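Local coordinates for protein probable uracil-DNA glycosylase (Acanthamoeba polyphaga mimivirus, PDB 5X55) that belongs to the uracil-DNA glycosylase superfamily and is a probable uracil-DNA glycosylase of a giant virus, at residues A[201-206]-A[214-219]. Numbering follows the deposited sequence.
Sequences VPYAMG and NCPVPK
Tyr-203 is the one residue of segment 201-206 that comes within 4.5 Å of segment 214-219; its CD1, CE1, CZ and OH meet Cys-215 and Pro-216 obliquely. The sulfur comes first. Cys-215 SG lies 3.9 Å from Tyr-203 CD1 and only slightly farther from CE1, a Cys sulfur-aromatic contact. Its line to the ring centroid, 5.0 Å long, runs 66° off the ring normal, so the approach is oblique. The CB of Cys-215 points at segment 201-206, and chi1 of -69° sets SG anti to its own carbonyl carbon, which carries the sulfur to the CD1-CE1 side of the ring.

Farther out, the contact turns to proline. Tyr-203 OH sits 3.6 Å from Pro-216 CD, with Pro-216 CG equally near, and Pro-216 CD also approaches Tyr-203 CZ at 4.0 Å. The two side chains cross at about a right angle, the pyrrolidine meeting the phenol at its hydroxyl end.

No hydrogen bond joins the segments, and polar ties run elsewhere: Tyr-203 shares a backbone bond with Gly-195, Gly-206 O accepts from Thr-174 OG1, and Asn-214 ND2 reaches Asp-105. Segment 201-206 lies in the long loop after strand 185-189 of the parallel sheet; 214-219 runs from that loop into the first residue of helix 219-230, with Pro-218 at the N-cap position. Cys-215 is buried and also touches Cys-197, whereas Pro-216 is exposed. The contact thus joins an earlier turn of the connection to the part leading into the helix through sulfur, ring, hydroxyl and methylene surfaces, implying van der Waals cohesion, buried at the cysteine and opening towards solvent at Pro-216, with no hydrogen bond to fix its direction.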
loop_
_atom_site.group_PDB
_atom_site.type_symbol
_atom_site.label_atom_id
_atom_site.label_comp_id
_atom_site.label_asym_id
_atom_site.label_seq_id
_atom_site.Cartn_x
_atom_site.Cartn_y
_atom_site.Cartn_z
ATOM N N VAL A 201 19.479 -5.169 -0.052
ATOM C CA VAL A 201 18.116 -5.470 -0.486
ATOM C C VAL A 201 17.163 -4.501 0.213
ATOM O O VAL A 201 17.083 -4.482 1.448
ATOM C CB VAL A 201 17.724 -6.924 -0.196
ATOM C CG1 VAL A 201 16.299 -7.154 -0.637
ATOM C CG2 VAL A 201 18.689 -7.896 -0.894
ATOM N N PRO A 202 16.418 -3.695 -0.524
ATOM C CA PRO A 202 15.480 -2.784 0.127
ATOM C C PRO A 202 14.369 -3.543 0.838
ATOM O O PRO A 202 13.967 -4.639 0.434
ATOM C CB PRO A 202 14.933 -1.956 -1.040
ATOM C CG PRO A 202 15.940 -2.091 -2.117
ATOM C CD PRO A 202 16.444 -3.501 -1.982
ATOM N N TYR A 203 13.895 -2.954 1.938
ATOM C CA TYR A 203 12.672 -3.443 2.575
ATOM C C TYR A 203 11.437 -3.131 1.739
ATOM O O TYR A 203 10.479 -3.903 1.752
ATOM C CB TYR A 203 12.505 -2.828 3.966
ATOM C CG TYR A 203 13.535 -3.252 4.980
ATOM C CD1 TYR A 203 14.336 -4.364 4.775
ATOM C CD2 TYR A 203 13.703 -2.531 6.151
ATOM C CE1 TYR A 203 15.287 -4.742 5.714
ATOM C CE2 TYR A 203 14.638 -2.899 7.093
ATOM C CZ TYR A 203 15.427 -4.002 6.874
ATOM O OH TYR A 203 16.354 -4.355 7.826
ATOM N N ALA A 204 11.432 -2.014 1.018
ATOM C CA ALA A 204 10.281 -1.656 0.195
ATOM C C ALA A 204 10.095 -2.669 -0.938
ATOM O O ALA A 204 11.051 -3.008 -1.652
ATOM C CB ALA A 204 10.459 -0.249 -0.368
ATOM N N MET A 205 8.859 -3.167 -1.089
ATOM C CA MET A 205 8.544 -4.140 -2.128
ATOM C C MET A 205 7.258 -3.789 -2.881
ATOM O O MET A 205 6.676 -4.645 -3.534
ATOM C CB MET A 205 8.448 -5.547 -1.528
ATOM C CG MET A 205 7.381 -5.726 -0.447
ATOM S SD MET A 205 7.279 -7.483 -0.032
ATOM C CE MET A 205 6.269 -8.069 -1.400
ATOM N N GLY A 206 6.823 -2.534 -2.839
ATOM C CA GLY A 206 5.681 -2.130 -3.627
ATOM C C GLY A 206 4.348 -2.465 -3.013
ATOM O O GLY A 206 3.331 -2.406 -3.709
ATOM N N ASN A 214 12.938 -13.293 4.960
ATOM C CA ASN A 214 14.299 -13.206 5.490
ATOM C C ASN A 214 14.760 -11.757 5.658
ATOM O O ASN A 214 15.950 -11.457 5.530
ATOM C CB ASN A 214 15.290 -13.982 4.616
ATOM C CG ASN A 214 15.051 -15.473 4.656
ATOM O OD1 ASN A 214 14.849 -16.051 5.727
ATOM N ND2 ASN A 214 15.066 -16.109 3.487
ATOM N N CYS A 215 13.819 -10.849 5.905
ATOM C CA CYS A 215 14.047 -9.498 6.408
ATOM C C CYS A 215 13.487 -9.398 7.818
ATOM O O CYS A 215 12.595 -10.164 8.197
ATOM C CB CYS A 215 13.363 -8.425 5.541
ATOM S SG CYS A 215 14.023 -8.154 3.882
ATOM N N PRO A 216 13.973 -8.459 8.621
ATOM C CA PRO A 216 13.332 -8.223 9.918
ATOM C C PRO A 216 11.885 -7.783 9.734
ATOM O O PRO A 216 11.552 -7.077 8.785
ATOM C CB PRO A 216 14.193 -7.120 10.546
ATOM C CG PRO A 216 15.531 -7.244 9.859
ATOM C CD PRO A 216 15.220 -7.692 8.456
ATOM N N VAL A 217 11.017 -8.225 10.637
ATOM C CA VAL A 217 9.633 -7.745 10.667
ATOM C C VAL A 217 9.611 -6.320 11.219
ATOM O O VAL A 217 10.057 -6.100 12.350
ATOM C CB VAL A 217 8.743 -8.667 11.515
ATOM C CG1 VAL A 217 7.326 -8.072 11.660
ATOM C CG2 VAL A 217 8.706 -10.091 10.935
ATOM N N PRO A 218 9.108 -5.330 10.482
ATOM C CA PRO A 218 9.035 -3.959 11.026
ATOM C C PRO A 218 8.023 -3.848 12.161
ATOM O O PRO A 218 7.042 -4.593 12.221
ATOM C CB PRO A 218 8.598 -3.108 9.823
ATOM C CG PRO A 218 8.833 -4.009 8.609
ATOM C CD PRO A 218 8.624 -5.406 9.095
ATOM N N LYS A 219 8.261 -2.876 13.052
ATOM C CA LYS A 219 7.510 -2.816 14.305
ATOM C C LYS A 219 6.017 -2.597 14.067
ATOM O O LYS A 219 5.175 -3.182 14.768
ATOM C CB LYS A 219 8.098 -1.729 15.205
ATOM C CG LYS A 219 9.390 -2.181 15.887
ATOM C CD LYS A 219 10.184 -1.005 16.438
ATOM C CE LYS A 219 11.441 -1.487 17.153
ATOM N NZ LYS A 219 11.145 -2.526 18.194
#